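Local coordinates for protein kappa-carrageenase (Pseudoalteromonas carrageenovora, PDB 1DYP) that hydrolyses, as an endo-acting glycoside hydrolase of family 16, the beta-1,4 linkages of kappa-carrageenan in a tunnel-shaped active site, at residues L57-E62 with L82-G87; G131-S136 with N158-N163. The protein carries 1 engineered substitution. One frame throughout, in Å; residues are numbered along the deposited sequence.

Interaction 1: L57-E62 with L82-G87; sequences LTTKRE and LYYTSG
The long antiparallel hairpin of strands 54-70 and 75-95, part of the curved beta sandwich of family 16 glycoside hydrolases, brings Lys60 opposite Thr85 and Arg61 opposite Tyr84. It illustrates how one short backbone pairing can carry quite different side-chain chemistry on its two faces. Lys60 and Thr85 form a hydrogen-bonded pair: Lys60 N gives to Thr85 O at 2.9 Å and Thr85 N returns a bond to Lys60 O. One step on, Tyr83 O accepts Glu62 N from above its carbonyl plane and, weakly, Arg61 NH1.

On the face of Arg61 and Tyr84, the arginine CD sits over the tyrosine ring, 4.0 Å from the ring centroid, in a CH-pi contact. The bend of the arginine chain at chi2 (68°) turns its guanidinium toward Tyr83, whose CB lies over one face of that group. Both polar ends are tied to the loop beyond, Arg61 NE to Lys251 O and Tyr84 OH to Ser252 O. Along the same face Thr59 OG1 donates to Ser86 OG at 2.8 Å; Ser86 OG passes a bond on to Gln231 O, while Gln231 NE2 reaches Thr59 OG1, so the two hydroxyls and one glutamine link the hairpin to strand 225-233.

On the other face, Glu62 extends obliquely across Thr85. Thr85 OG1 lies between the backbone N and the carbonyl carbon (chi1 56°), 2.7 Å from Glu62 OE1, although Asn47 OD1 competes for its proton; Thr85 CG2 packs 3.6 Å from Glu62 CD.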
loop_
_atom_site.group_PDB
_atom_site.type_symbol
_atom_site.label_atom_id
_atom_site.label_comp_id
_atom_site.label_asym_id
_atom_site.label_seq_id
_atom_site.Cartn_x
_atom_site.Cartn_y
_atom_site.Cartn_z
ATOM N N LEU A 57 -2.344 -2.641 12.535
ATOM C CA LEU A 57 -1.294 -3.392 11.854
ATOM C C LEU A 57 -0.010 -2.964 12.544
ATOM O O LEU A 57 0.407 -1.805 12.468
ATOM C CB LEU A 57 -1.280 -3.057 10.362
ATOM C CG LEU A 57 -2.596 -3.424 9.663
ATOM C CD1 LEU A 57 -2.528 -3.064 8.185
ATOM C CD2 LEU A 57 -2.868 -4.911 9.834
ATOM N N THR A 58 0.608 -3.919 13.226
ATOM C CA THR A 58 1.795 -3.659 14.017
ATOM C C THR A 58 3.116 -4.154 13.458
ATOM O O THR A 58 3.202 -5.260 12.930
ATOM C CB THR A 58 1.620 -4.284 15.419
ATOM O OG1 THR A 58 0.423 -3.773 16.019
ATOM C CG2 THR A 58 2.815 -3.976 16.311
ATOM N N THR A 59 4.141 -3.315 13.573
ATOM C CA THR A 59 5.484 -3.694 13.160
ATOM C C THR A 59 6.216 -3.927 14.474
ATOM O O THR A 59 6.210 -3.065 15.357
ATOM C CB THR A 59 6.203 -2.580 12.382
ATOM O OG1 THR A 59 5.497 -2.312 11.167
ATOM C CG2 THR A 59 7.627 -3.009 12.040
ATOM N N LYS A 60 6.825 -5.097 14.608
ATOM C CA LYS A 60 7.536 -5.440 15.828
ATOM C C LYS A 60 8.985 -5.768 15.539
ATOM O O LYS A 60 9.323 -6.225 14.448
ATOM C CB LYS A 60 6.920 -6.685 16.474
ATOM C CG LYS A 60 5.435 -6.642 16.761
ATOM C CD LYS A 60 5.002 -7.987 17.343
ATOM C CE LYS A 60 3.514 -8.033 17.656
ATOM N NZ LYS A 60 3.108 -9.380 18.168
ATOM N N ARG A 61 9.844 -5.522 16.520
ATOM C CA ARG A 61 11.236 -5.901 16.378
ATOM C C ARG A 61 11.130 -7.393 16.678
ATOM O O ARG A 61 10.765 -7.786 17.789
ATOM C CB ARG A 61 12.101 -5.210 17.429
ATOM C CG ARG A 61 13.526 -5.737 17.498
ATOM C CD ARG A 61 14.354 -5.394 16.264
ATOM N NE ARG A 61 15.720 -5.878 16.443
ATOM C CZ ARG A 61 16.104 -7.134 16.248
ATOM N NH1 ARG A 61 15.231 -8.047 15.842
ATOM N NH2 ARG A 61 17.357 -7.491 16.508
ATOM N N GLU A 62 11.410 -8.221 15.679
ATOM C CA GLU A 62 11.309 -9.659 15.850
ATOM C C GLU A 62 12.260 -10.388 14.921
ATOM O O GLU A 62 12.011 -10.500 13.722
ATOM C CB GLU A 62 9.867 -10.113 15.593
ATOM C CG GLU A 62 9.706 -11.612 15.460
ATOM C CD GLU A 62 8.263 -12.067 15.556
ATOM O OE1 GLU A 62 7.345 -11.259 15.298
ATOM O OE2 GLU A 62 8.054 -13.253 15.886
ATOM N N LEU A 82 16.292 -11.681 9.243
ATOM C CA LEU A 82 15.543 -10.434 9.170
ATOM C C LEU A 82 15.276 -10.019 10.607
ATOM O O LEU A 82 15.381 -10.837 11.524
ATOM C CB LEU A 82 14.245 -10.612 8.383
ATOM C CG LEU A 82 14.487 -10.901 6.894
ATOM C CD1 LEU A 82 13.156 -11.051 6.174
ATOM C CD2 LEU A 82 15.309 -9.768 6.269
ATOM N N TYR A 83 14.904 -8.763 10.812
ATOM C CA TYR A 83 14.752 -8.267 12.173
ATOM C C TYR A 83 13.399 -7.722 12.604
ATOM O O TYR A 83 13.198 -7.427 13.785
ATOM C CB TYR A 83 15.836 -7.215 12.396
ATOM C CG TYR A 83 17.171 -7.681 11.865
ATOM C CD1 TYR A 83 17.921 -8.631 12.554
ATOM C CD2 TYR A 83 17.649 -7.236 10.629
ATOM C CE1 TYR A 83 19.108 -9.131 12.026
ATOM C CE2 TYR A 83 18.833 -7.729 10.093
ATOM C CZ TYR A 83 19.557 -8.677 10.796
ATOM O OH TYR A 83 20.726 -9.176 10.264
ATOM N N TYR A 84 12.476 -7.591 11.659
ATOM C CA TYR A 84 11.154 -7.070 11.972
ATOM C C TYR A 84 10.046 -7.843 11.278
ATOM O O TYR A 84 10.238 -8.382 10.189
ATOM C CB TYR A 84 11.036 -5.595 11.553
ATOM C CG TYR A 84 12.045 -4.681 12.191
ATOM C CD1 TYR A 84 13.336 -4.565 11.674
ATOM C CD2 TYR A 84 11.723 -3.955 13.336
ATOM C CE1 TYR A 84 14.283 -3.745 12.284
ATOM C CE2 TYR A 84 12.662 -3.137 13.956
ATOM C CZ TYR A 84 13.940 -3.038 13.426
ATOM O OH TYR A 84 14.876 -2.239 14.045
ATOM N N THR A 85 8.887 -7.905 11.923
ATOM C CA THR A 85 7.720 -8.552 11.336
ATOM C C THR A 85 6.667 -7.457 11.316
ATOM O O THR A 85 6.756 -6.493 12.077
ATOM C CB THR A 85 7.205 -9.750 12.168
ATOM O OG1 THR A 85 6.915 -9.333 13.507
ATOM C CG2 THR A 85 8.241 -10.870 12.177
ATOM N N SER A 86 5.686 -7.571 10.435
ATOM C CA SER A 86 4.669 -6.535 10.384
ATOM C C SER A 86 3.292 -7.088 10.069
ATOM O O SER A 86 3.107 -8.302 9.972
ATOM C CB SER A 86 5.054 -5.465 9.363
ATOM O OG SER A 86 4.309 -4.282 9.591
ATOM N N GLY A 87 2.333 -6.183 9.908
ATOM C CA GLY A 87 0.966 -6.581 9.638
ATOM C C GLY A 87 0.435 -6.152 8.288
ATOM O O GLY A 87 0.818 -5.116 7.742
#

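Interaction 2: G131-S136 with N158-N163; sequences GDVQYS and NIVVKN
A classic beta bulge sets two consecutive residues, Gln134 and Tyr135, against the single residue Ile159, and shifts the antiparallel register by one. It illustrates how an extra residue can accompany a change of strand direction: the chain turns a corner at Gln134. Before the bulge Val133 pairs with Val160, their CG2 methyls 4.1 Å apart; beyond it Tyr135 pairs with Ile159. Backbone bonds run on through the irregularity: Gln134 N gives to Ile159 O at 2.9 Å, and Ile159 N to Tyr135 O at 3.1 Å. Farther out, Val161 N donates to Asp132 O in the carbonyl plane, and Gly131 N to Val161 O.

Ile159 meets the two bulge residues with separate branches. CG2 stands anti to the backbone N and meets Gln134, 3.6 Å from OE1, whereas the CG1 arm (chi1 -67°) carries CD1 alongside Tyr135 CB at 3.9 Å. An alanine here removes both branches, and would probably open a gap against Tyr135 CB and strip the Gln134 side chain of the methyl packed beside OE1. The polar ends find partners elsewhere: Gln134 NE2 bonds to Leu127 O, and Tyr135 OH to OE1 of the nucleophile Glu137.

Strand 165-169 lies along the far side of strand 151-162, joined to it by backbone bonds from Asn158 to Met169 and from Val160 to Thr167, and its Trp168 touches Ile159 and meets the Tyr135 ring. On the other flank, strand 133-139 is paired antiparallel with strand 113-120.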
loop_
_atom_site.group_PDB
_atom_site.type_symbol
_atom_site.label_atom_id
_atom_site.label_comp_id
_atom_site.label_asym_id
_atom_site.label_seq_id
_atom_site.Cartn_x
_atom_site.Cartn_y
_atom_site.Cartn_z
ATOM N N GLY A 131 3.494 -2.810 -25.179
ATOM C CA GLY A 131 2.451 -2.091 -24.472
ATOM C C GLY A 131 1.714 -2.908 -23.428
ATOM O O GLY A 131 0.910 -2.364 -22.670
ATOM N N ASP A 132 1.967 -4.212 -23.390
ATOM C CA ASP A 132 1.316 -5.072 -22.406
ATOM C C ASP A 132 1.729 -4.667 -20.997
ATOM O O ASP A 132 2.893 -4.353 -20.748
ATOM C CB ASP A 132 1.703 -6.537 -22.619
ATOM C CG ASP A 132 0.755 -7.270 -23.549
ATOM O OD1 ASP A 132 -0.217 -6.660 -24.042
ATOM O OD2 ASP A 132 0.990 -8.472 -23.779
ATOM N N VAL A 133 0.766 -4.680 -20.083
ATOM C CA VAL A 133 1.026 -4.343 -18.691
ATOM C C VAL A 133 0.991 -5.647 -17.903
ATOM O O VAL A 133 -0.040 -6.320 -17.843
ATOM C CB VAL A 133 -0.038 -3.376 -18.139
ATOM C CG1 VAL A 133 0.173 -3.164 -16.649
ATOM C CG2 VAL A 133 0.044 -2.043 -18.881
ATOM N N GLN A 134 2.125 -6.003 -17.310
ATOM C CA GLN A 134 2.237 -7.242 -16.548
ATOM C C GLN A 134 1.918 -7.063 -15.074
ATOM O O GLN A 134 1.644 -8.035 -14.373
ATOM C CB GLN A 134 3.655 -7.808 -16.654
ATOM C CG GLN A 134 4.207 -7.921 -18.061
ATOM C CD GLN A 134 5.514 -8.694 -18.106
ATOM O OE1 GLN A 134 6.280 -8.701 -17.142
ATOM N NE2 GLN A 134 5.780 -9.342 -19.234
ATOM N N TYR A 135 1.968 -5.822 -14.606
ATOM C CA TYR A 135 1.726 -5.532 -13.198
ATOM C C TYR A 135 1.188 -4.123 -13.010
ATOM O O TYR A 135 1.687 -3.177 -13.618
ATOM C CB TYR A 135 3.040 -5.685 -12.424
ATOM C CG TYR A 135 2.975 -5.290 -10.964
ATOM C CD1 TYR A 135 2.287 -6.077 -10.041
ATOM C CD2 TYR A 135 3.609 -4.135 -10.506
ATOM C CE1 TYR A 135 2.233 -5.723 -8.693
ATOM C CE2 TYR A 135 3.559 -3.771 -9.158
ATOM C CZ TYR A 135 2.870 -4.571 -8.260
ATOM O OH TYR A 135 2.816 -4.228 -6.928
ATOM N N SER A 136 0.167 -3.993 -12.167
ATOM C CA SER A 136 -0.437 -2.697 -11.869
ATOM C C SER A 136 -0.520 -2.512 -10.359
ATOM O O SER A 136 -0.965 -3.407 -9.639
ATOM C CB SER A 136 -1.852 -2.602 -12.446
ATOM O OG SER A 136 -1.857 -2.708 -13.858
ATOM N N ASN A 158 4.288 -0.051 -11.855
ATOM C CA ASN A 158 3.816 -0.930 -12.914
ATOM C C ASN A 158 4.955 -1.515 -13.721
ATOM O O ASN A 158 6.093 -1.058 -13.640
ATOM C CB ASN A 158 2.895 -0.171 -13.879
ATOM C CG ASN A 158 3.612 0.956 -14.606
ATOM O OD1 ASN A 158 3.885 2.001 -14.028
ATOM N ND2 ASN A 158 3.928 0.739 -15.884
ATOM N N ILE A 159 4.620 -2.545 -14.489
ATOM C CA ILE A 159 5.557 -3.184 -15.395
ATOM C C ILE A 159 4.849 -3.155 -16.740
ATOM O O ILE A 159 3.748 -3.691 -16.881
ATOM C CB ILE A 159 5.836 -4.653 -15.037
ATOM C CG1 ILE A 159 6.586 -4.742 -13.709
ATOM C CG2 ILE A 159 6.661 -5.299 -16.156
ATOM C CD1 ILE A 159 6.810 -6.165 -13.234
ATOM N N VAL A 160 5.468 -2.513 -17.722
ATOM C CA VAL A 160 4.880 -2.430 -19.048
ATOM C C VAL A 160 5.936 -2.781 -20.085
ATOM O O VAL A 160 7.113 -2.468 -19.918
ATOM C CB VAL A 160 4.311 -1.013 -19.328
ATOM C CG1 VAL A 160 5.423 0.024 -19.275
ATOM C CG2 VAL A 160 3.615 -0.985 -20.681
ATOM N N VAL A 161 5.512 -3.447 -21.150
ATOM C CA VAL A 161 6.433 -3.841 -22.205
ATOM C C VAL A 161 6.806 -2.652 -23.091
ATOM O O VAL A 161 5.947 -2.052 -23.736
ATOM C CB VAL A 161 5.820 -4.957 -23.080
ATOM C CG1 VAL A 161 6.761 -5.305 -24.224
ATOM C CG2 VAL A 161 5.548 -6.188 -22.230
ATOM N N LYS A 162 8.093 -2.318 -23.097
ATOM C CA LYS A 162 8.623 -1.220 -23.902
ATOM C C LYS A 162 9.722 -1.782 -24.793
ATOM O O LYS A 162 10.686 -2.369 -24.299
ATOM C CB LYS A 162 9.226 -0.131 -23.015
ATOM C CG LYS A 162 8.239 0.656 -22.179
ATOM C CD LYS A 162 8.990 1.735 -21.411
ATOM C CE LYS A 162 8.065 2.618 -20.594
ATOM N NZ LYS A 162 8.835 3.676 -19.882
ATOM N N ASN A 163 9.580 -1.591 -26.101
ATOM C CA ASN A 163 10.559 -2.099 -27.052
ATOM C C ASN A 163 10.752 -3.594 -26.835
ATOM O O ASN A 163 11.877 -4.100 -26.852
ATOM C CB ASN A 163 11.898 -1.376 -26.891
ATOM C CG ASN A 163 11.798 0.103 -27.184
ATOM O OD1 ASN A 163 11.233 0.511 -28.202
ATOM N ND2 ASN A 163 12.354 0.920 -26.297
#

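Interactions 1 and 2 show two ways of joining antiparallel strands within one catalytic domain: a hairpin pairing at 57-62 with 82-87, and a bulged pair at 131-136 with 158-163. They lie on opposite sides of the chain's centre, with centres 32 Å apart and nearest atoms about 15 Å apart, and do not touch. Each stands near functional residues of its own. In interaction 2 the Tyr135 side chain is about 3 Å from that of the nucleophile Glu137. In interaction 1 the Thr59 side chain is about 9 Å from that of Arg234, important for substrate recognition, while the Lys60 side chain lies about 5 Å from a bound cadmium ion.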